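Local coordinates for protein polymerase X (Deinococcus radiodurans, PDB 2W9M) that probably copies DNA as a family X repair polymerase and also carries a PHP domain with a zinc cluster, consistent with phosphoric ester hydrolase activity, at residues D403-D406 / D407-D411; A436-T439 / E440-R444; N372-T375 / I376-R380. All coordinates share one frame; numbering follows the deposited sequence.

Contact 1 (D403-D406 / D407-D411); sequences DILD and DGSLD
Two torsions bring Leu-405 and Ser-409 together. Leu-405 sets CG anti to its carbonyl carbon (chi1 -51°), which lays the side chain over the returning chain. Ser-409 places OG between its own N and carbonyl carbon (chi1 65°), facing the leucine. Leu-405 CD1 lies 3.3 Å from Ser-409 OG, and Leu-405 CB also meets that oxygen. The other methyl, Leu-405 CD2, reaches the Asp-411 carboxylate; the two side chains cross at about a right angle. The Ser-409 hydroxyl itself donates to Asp-407 OD1 at 2.7 Å, on the syn lone pair. The backbone N of Ser-409 donates to the same Asp-407 OD1 at 2.9 Å, so two bonds grip this oxygen. The bond from the backbone N makes an Asx turn. It overlaps the end of a type I beta turn from Leu-405 to Gly-408, closed by Gly-408 N to Leu-405 O at 2.9 Å. Together they reverse the chain just after strand 396-403 of the parallel PHP-domain sheet. Leu-405 N then bonds to Ser-409 O at 2.8 Å, and Asp-411 N to Asp-403 O at 3.0 Å. These two bonds flank a single beta bridge between Ile-404 and Leu-410. Gly-408 has a positive phi of 107°, where a CB would press on the preceding carbonyl oxygen. On the other side of the loop, Ile-404 CG1 packs against Leu-410 CD1 at 4.3 Å. Both residues also touch Ala-445 of helix 435-446. At the open end, Asp-411 OD2 is held by Ala-367 N and Ser-365 OG. The side chain of Asp-403 touches His-428, a zinc ligand.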
loop_
_atom_site.group_PDB
_atom_site.type_symbol
_atom_site.label_atom_id
_atom_site.label_comp_id
_atom_site.label_asym_id
_atom_site.label_seq_id
_atom_site.Cartn_x
_atom_site.Cartn_y
_atom_site.Cartn_z
ATOM N N ASP A 403 4.259 -2.133 18.527
ATOM C CA ASP A 403 4.470 -3.505 18.081
ATOM C C ASP A 403 3.782 -4.461 19.047
ATOM O O ASP A 403 3.787 -4.241 20.255
ATOM C CB ASP A 403 5.971 -3.809 18.000
ATOM C CG ASP A 403 6.310 -4.841 16.927
ATOM O OD1 ASP A 403 5.619 -5.883 16.845
ATOM O OD2 ASP A 403 7.280 -4.613 16.166
ATOM N N ILE A 404 3.172 -5.511 18.503
ATOM C CA ILE A 404 2.555 -6.552 19.313
ATOM C C ILE A 404 3.571 -7.663 19.558
ATOM O O ILE A 404 3.960 -8.373 18.627
ATOM C CB ILE A 404 1.320 -7.143 18.610
ATOM C CG1 ILE A 404 0.299 -6.042 18.315
ATOM C CG2 ILE A 404 0.701 -8.240 19.454
ATOM C CD1 ILE A 404 -0.834 -6.482 17.404
ATOM N N LEU A 405 4.018 -7.801 20.804
ATOM C CA LEU A 405 4.987 -8.837 21.151
ATOM C C LEU A 405 4.381 -10.206 20.866
ATOM O O LEU A 405 3.158 -10.335 20.769
ATOM C CB LEU A 405 5.422 -8.713 22.612
ATOM C CG LEU A 405 5.880 -7.308 23.022
ATOM C CD1 LEU A 405 6.288 -7.252 24.488
ATOM C CD2 LEU A 405 7.010 -6.824 22.131
ATOM N N ASP A 406 5.228 -11.222 20.722
ATOM C CA ASP A 406 4.776 -12.526 20.236
ATOM C C ASP A 406 3.751 -13.212 21.138
ATOM O O ASP A 406 3.122 -14.186 20.729
ATOM C CB ASP A 406 5.959 -13.461 19.952
ATOM C CG ASP A 406 6.783 -13.756 21.188
ATOM O OD1 ASP A 406 6.824 -12.895 22.090
ATOM O OD2 ASP A 406 7.394 -14.845 21.252
ATOM N N ASP A 407 3.576 -12.703 22.353
ATOM C CA ASP A 407 2.606 -13.290 23.275
ATOM C C ASP A 407 1.277 -12.528 23.320
ATOM O O ASP A 407 0.337 -12.947 23.997
ATOM C CB ASP A 407 3.201 -13.443 24.686
ATOM C CG ASP A 407 3.588 -12.112 25.321
ATOM O OD1 ASP A 407 3.096 -11.060 24.867
ATOM O OD2 ASP A 407 4.382 -12.125 26.286
ATOM N N GLY A 408 1.200 -11.415 22.596
ATOM C CA GLY A 408 -0.019 -10.625 22.546
ATOM C C GLY A 408 0.054 -9.312 23.308
ATOM O O GLY A 408 -0.831 -8.463 23.185
ATOM N N SER A 409 1.111 -9.140 24.095
ATOM C CA SER A 409 1.295 -7.916 24.868
ATOM C C SER A 409 1.866 -6.799 23.995
ATOM O O SER A 409 2.366 -7.055 22.903
ATOM C CB SER A 409 2.201 -8.174 26.076
ATOM O OG SER A 409 3.511 -8.531 25.670
ATOM N N LEU A 410 1.787 -5.564 24.486
ATOM C CA LEU A 410 2.187 -4.390 23.711
ATOM C C LEU A 410 3.593 -3.886 24.055
ATOM O O LEU A 410 4.061 -4.019 25.186
ATOM C CB LEU A 410 1.155 -3.270 23.869
ATOM C CG LEU A 410 -0.008 -3.217 22.873
ATOM C CD1 LEU A 410 -0.348 -4.595 22.294
ATOM C CD2 LEU A 410 -1.225 -2.567 23.515
ATOM N N ASP A 411 4.251 -3.296 23.062
ATOM C CA ASP A 411 5.647 -2.880 23.176
ATOM C C ASP A 411 5.883 -1.743 24.186
ATOM O O ASP A 411 6.981 -1.604 24.723
ATOM C CB ASP A 411 6.185 -2.491 21.791
ATOM C CG ASP A 411 7.706 -2.429 21.743
ATOM O OD1 ASP A 411 8.367 -3.102 22.566
ATOM O OD2 ASP A 411 8.244 -1.708 20.873
#

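Contact 2 (A436-T439 / E440-R444); sequences ARQT and ERLIR
The amide of Gln-438 meets the guanidinium of Arg-441 at its edge, with the two planes 23° apart and nearly coplanar. Gln-438 OE1 accepts from Arg-441 NH1 at 2.7 Å, on a lone pair in the carbonyl plane. The N-H points almost straight at it (159°). This is an i to i+3 pair on helix 435-446, the helix of a beta-alpha-beta unit between strands 422-426 and 453-454 of the PHP domain. The chain of Gln-438 is bent at chi2 (79°), which turns its amide toward Arg-441. Arg-441 stays extended from CG to NE, and the two side chains run side by side. Asn-430 O accepts from Gln-438 NE2 and, weakly, from Arg-441 NH1. The guanidinium is also bound by Ile-404 O, Leu-405 O and Ser-429 O, so backbone carbonyls hold a largely buried charge in place.

Farther round the helix, Thr-439 and Ile-443 form an i to i+4 pair facing helix 472-482. Thr-439 OG1 bonds to Asp-471 N and to Ala-435 O. This leaves the methyl for the apolar side. Ile-443 N donates to Thr-439 O at 3.0 Å, nearly in line with the carbonyl. Beside that bond, Ile-443 CD1 rests on Thr-439 CG2 at 3.7 Å.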
loop_
_atom_site.group_PDB
_atom_site.type_symbol
_atom_site.label_atom_id
_atom_site.label_comp_id
_atom_site.label_asym_id
_atom_site.label_seq_id
_atom_site.Cartn_x
_atom_site.Cartn_y
_atom_site.Cartn_z
ATOM N N ALA A 436 -3.132 -20.882 15.542
ATOM C CA ALA A 436 -3.808 -20.717 16.829
ATOM C C ALA A 436 -3.066 -19.775 17.782
ATOM O O ALA A 436 -3.688 -19.029 18.542
ATOM C CB ALA A 436 -4.043 -22.070 17.485
ATOM N N ARG A 437 -1.739 -19.814 17.746
ATOM C CA ARG A 437 -0.938 -18.895 18.547
ATOM C C ARG A 437 -1.030 -17.462 18.023
ATOM O O ARG A 437 -1.081 -16.507 18.799
ATOM C CB ARG A 437 0.519 -19.359 18.603
ATOM C CG ARG A 437 0.908 -20.007 19.924
ATOM C CD ARG A 437 1.524 -18.979 20.867
ATOM N NE ARG A 437 2.985 -19.038 20.858
ATOM C CZ ARG A 437 3.783 -17.995 21.075
ATOM N NH1 ARG A 437 3.260 -16.796 21.298
ATOM N NH2 ARG A 437 5.103 -18.147 21.054
ATOM N N GLN A 438 -1.057 -17.323 16.702
ATOM C CA GLN A 438 -1.111 -16.018 16.059
ATOM C C GLN A 438 -2.456 -15.342 16.308
ATOM O O GLN A 438 -2.521 -14.141 16.576
ATOM C CB GLN A 438 -0.869 -16.159 14.555
ATOM C CG GLN A 438 -0.605 -14.841 13.844
ATOM C CD GLN A 438 0.819 -14.358 14.027
ATOM O OE1 GLN A 438 1.093 -13.503 14.867
ATOM N NE2 GLN A 438 1.738 -14.913 13.244
ATOM N N THR A 439 -3.528 -16.121 16.210
ATOM C CA THR A 439 -4.869 -15.612 16.464
ATOM C C THR A 439 -5.015 -15.110 17.901
ATOM O O THR A 439 -5.540 -14.019 18.134
ATOM C CB THR A 439 -5.935 -16.689 16.190
ATOM O OG1 THR A 439 -5.905 -17.044 14.803
ATOM C CG2 THR A 439 -7.323 -16.174 16.545
ATOM N N GLU A 440 -4.553 -15.911 18.859
ATOM C CA GLU A 440 -4.613 -15.535 20.268
ATOM C C GLU A 440 -3.832 -14.245 20.508
ATOM O O GLU A 440 -4.247 -13.388 21.284
ATOM C CB GLU A 440 -4.056 -16.660 21.145
ATOM C CG GLU A 440 -4.150 -16.400 22.640
ATOM C CD GLU A 440 -3.524 -17.512 23.470
ATOM O OE1 GLU A 440 -2.807 -17.196 24.445
ATOM O OE2 GLU A 440 -3.743 -18.702 23.145
ATOM N N ARG A 441 -2.701 -14.121 19.822
ATOM C CA ARG A 441 -1.843 -12.947 19.918
ATOM C C ARG A 441 -2.587 -11.667 19.541
ATOM O O ARG A 441 -2.567 -10.683 20.280
ATOM C CB ARG A 441 -0.627 -13.135 19.008
ATOM C CG ARG A 441 0.243 -11.907 18.806
ATOM C CD ARG A 441 1.231 -12.167 17.674
ATOM N NE ARG A 441 2.415 -11.315 17.726
ATOM C CZ ARG A 441 3.351 -11.295 16.781
ATOM N NH1 ARG A 441 3.230 -12.075 15.717
ATOM N NH2 ARG A 441 4.406 -10.499 16.895
ATOM N N LEU A 442 -3.251 -11.690 18.392
ATOM C CA LEU A 442 -3.940 -10.508 17.886
ATOM C C LEU A 442 -5.237 -10.198 18.639
ATOM O O LEU A 442 -5.578 -9.029 18.835
ATOM C CB LEU A 442 -4.186 -10.639 16.378
ATOM C CG LEU A 442 -2.972 -10.230 15.535
ATOM C CD1 LEU A 442 -2.769 -11.141 14.352
ATOM C CD2 LEU A 442 -3.103 -8.786 15.088
ATOM N N ILE A 443 -5.952 -11.238 19.062
ATOM C CA ILE A 443 -7.147 -11.050 19.880
ATOM C C ILE A 443 -6.781 -10.334 21.174
ATOM O O ILE A 443 -7.490 -9.429 21.620
ATOM C CB ILE A 443 -7.816 -12.383 20.229
ATOM C CG1 ILE A 443 -8.482 -12.986 18.997
ATOM C CG2 ILE A 443 -8.856 -12.184 21.313
ATOM C CD1 ILE A 443 -9.106 -14.329 19.252
ATOM N N ARG A 444 -5.664 -10.749 21.764
ATOM C CA ARG A 444 -5.150 -10.141 22.984
ATOM C C ARG A 444 -4.819 -8.663 22.778
ATOM O O ARG A 444 -5.149 -7.823 23.616
ATOM C CB ARG A 444 -3.907 -10.899 23.452
ATOM C CG ARG A 444 -3.053 -10.170 24.483
ATOM C CD ARG A 444 -3.218 -10.769 25.866
ATOM N NE ARG A 444 -1.921 -11.072 26.466
ATOM C CZ ARG A 444 -1.341 -10.342 27.412
ATOM N NH1 ARG A 444 -1.947 -9.261 27.886
ATOM N NH2 ARG A 444 -0.155 -10.701 27.889
#

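Contact 3 (N372-T375 / I376-R380); sequences NGLT and IERLR
Thr-375 and Arg-378 meet through the threonine hydroxyl. Thr-375 OG1 accepts a weak hydrogen bond from Arg-378 N at 3.3 Å. The hydroxyl lies between its own N and carbonyl carbon (chi1 51°), which turns it back over the first turn of the helix. Arg-378 CG passes it at 3.4 Å. On the other side of the capping bond, Glu-377 brings OE2 to 3.3 Å from Thr-375 CB. Next to the cap, Leu-379 N donates to Thr-375 O at 3.0 Å. The hydroxyl takes the N-H of Arg-378 as the capping bond, and the carbonyl makes the first i to i+4 bond of the helix. Thr-375 is the N-cap of helix 376-391, which follows strand 358-364 in the PHP domain. A loop leads from that strand to the cap, and the side chain of Arg-378 runs back along it. A bend at chi3 (69°) brings the arginine's guanidinium to rest by Asn-372, Gly-373 and Leu-374. Leu-374 CG lies over one face of the group, offset toward its rim, 4.0 Å above the plane. Asn-372 O stands at the edge, 3.5 Å from Arg-378 NH1. The amide of Asn-372 is also close, its plane turned 24° from the guanidinium. Leu-374 CD2 reaches the helix, 4.2 Å from Leu-379 CD1. The next shell fixes the polar ends. Trp-337 O accepts from Arg-378 NH2, and Ser-338 O accepts from Asn-372 ND2. Both carbonyls belong to the loop that carries Asp-339, a zinc ligand. The backbone of Leu-374 bonds to His-364, another zinc ligand, and to Arg-366.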
loop_
_atom_site.group_PDB
_atom_site.type_symbol
_atom_site.label_atom_id
_atom_site.label_comp_id
_atom_site.label_asym_id
_atom_site.label_seq_id
_atom_site.Cartn_x
_atom_site.Cartn_y
_atom_site.Cartn_z
ATOM N N ASN A 372 14.269 1.732 13.201
ATOM C CA ASN A 372 14.578 2.881 14.044
ATOM C C ASN A 372 13.445 3.230 15.005
ATOM O O ASN A 372 13.090 4.399 15.164
ATOM C CB ASN A 372 14.941 4.090 13.174
ATOM C CG ASN A 372 15.607 5.204 13.961
ATOM O OD1 ASN A 372 16.394 4.957 14.878
ATOM N ND2 ASN A 372 15.301 6.444 13.596
ATOM N N GLY A 373 12.883 2.209 15.642
ATOM C CA GLY A 373 11.783 2.394 16.569
ATOM C C GLY A 373 12.154 3.280 17.744
ATOM O O GLY A 373 13.318 3.390 18.106
ATOM N N LEU A 374 11.147 3.902 18.348
ATOM C CA LEU A 374 11.355 4.837 19.443
ATOM C C LEU A 374 11.351 4.175 20.821
ATOM O O LEU A 374 10.395 3.504 21.192
ATOM C CB LEU A 374 10.288 5.931 19.408
ATOM C CG LEU A 374 10.520 7.097 18.453
ATOM C CD1 LEU A 374 10.497 6.616 17.018
ATOM C CD2 LEU A 374 9.477 8.181 18.667
ATOM N N THR A 375 12.427 4.375 21.575
ATOM C CA THR A 375 12.446 4.033 22.989
ATOM C C THR A 375 11.441 4.928 23.710
ATOM O O THR A 375 10.913 5.875 23.121
ATOM C CB THR A 375 13.838 4.266 23.597
ATOM O OG1 THR A 375 14.292 5.589 23.275
ATOM C CG2 THR A 375 14.835 3.251 23.053
ATOM N N ILE A 376 11.171 4.640 24.979
ATOM C CA ILE A 376 10.255 5.477 25.751
ATOM C C ILE A 376 10.767 6.915 25.834
ATOM O O ILE A 376 10.005 7.865 25.673
ATOM C CB ILE A 376 10.023 4.922 27.173
ATOM C CG1 ILE A 376 9.228 3.619 27.106
ATOM C CG2 ILE A 376 9.282 5.936 28.033
ATOM C CD1 ILE A 376 8.936 3.004 28.459
ATOM N N GLU A 377 12.065 7.065 26.073
ATOM C CA GLU A 377 12.686 8.383 26.192
ATOM C C GLU A 377 12.632 9.191 24.894
ATOM O O GLU A 377 12.375 10.394 24.917
ATOM C CB GLU A 377 14.129 8.250 26.694
ATOM C CG GLU A 377 14.778 6.904 26.381
ATOM C CD GLU A 377 14.298 5.787 27.303
ATOM O OE1 GLU A 377 14.014 6.072 28.487
ATOM O OE2 GLU A 377 14.205 4.626 26.846
ATOM N N ARG A 378 12.876 8.534 23.766
ATOM C CA ARG A 378 12.784 9.210 22.474
ATOM C C ARG A 378 11.342 9.582 22.131
ATOM O O ARG A 378 11.090 10.595 21.477
ATOM C CB ARG A 378 13.379 8.351 21.361
ATOM C CG ARG A 378 14.891 8.339 21.323
ATOM C CD ARG A 378 15.373 7.586 20.101
ATOM N NE ARG A 378 15.069 8.313 18.871
ATOM C CZ ARG A 378 14.628 7.744 17.754
ATOM N NH1 ARG A 378 14.415 6.435 17.706
ATOM N NH2 ARG A 378 14.385 8.492 16.687
ATOM N N LEU A 379 10.396 8.756 22.565
ATOM C CA LEU A 379 8.986 9.068 22.374
ATOM C C LEU A 379 8.613 10.337 23.132
ATOM O O LEU A 379 7.851 11.164 22.635
ATOM C CB LEU A 379 8.101 7.910 22.836
ATOM C CG LEU A 379 6.600 8.191 22.741
ATOM C CD1 LEU A 379 6.179 8.333 21.283
ATOM C CD2 LEU A 379 5.800 7.100 23.426
ATOM N N ARG A 380 9.150 10.490 24.341
ATOM C CA ARG A 380 8.860 11.675 25.139
ATOM C C ARG A 380 9.410 12.915 24.448
ATOM O O ARG A 380 8.782 13.974 24.463
ATOM C CB ARG A 380 9.412 11.539 26.560
ATOM C CG ARG A 380 8.954 10.276 27.288
ATOM C CD ARG A 380 8.523 10.559 28.726
ATOM N NE ARG A 380 9.533 11.288 29.494
ATOM C CZ ARG A 380 9.563 12.612 29.631
ATOM N NH1 ARG A 380 8.641 13.360 29.041
ATOM N NH2 ARG A 380 10.515 13.189 30.354
#

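All three contacts lie in the PHP domain, on loops and helices linked to its parallel sheet. Contacts 1 and 2 touch, with centres about 10 Å apart. Arg-441 NH2 of contact 2 reaches Ile-404 O of contact 1 at 2.8 Å, a probable hydrogen bond. Contact 3 comes earlier in the chain. Its centre is about 17 Å from that of contact 1 and about 26 Å from that of contact 2, and it touches neither. All three lie near the zinc cluster without supplying a ligand to it. The side chain of Asp-403 is about 8 Å from a zinc ion, that of Asn-372 about 9 Å and that of Leu-442 about 11 Å.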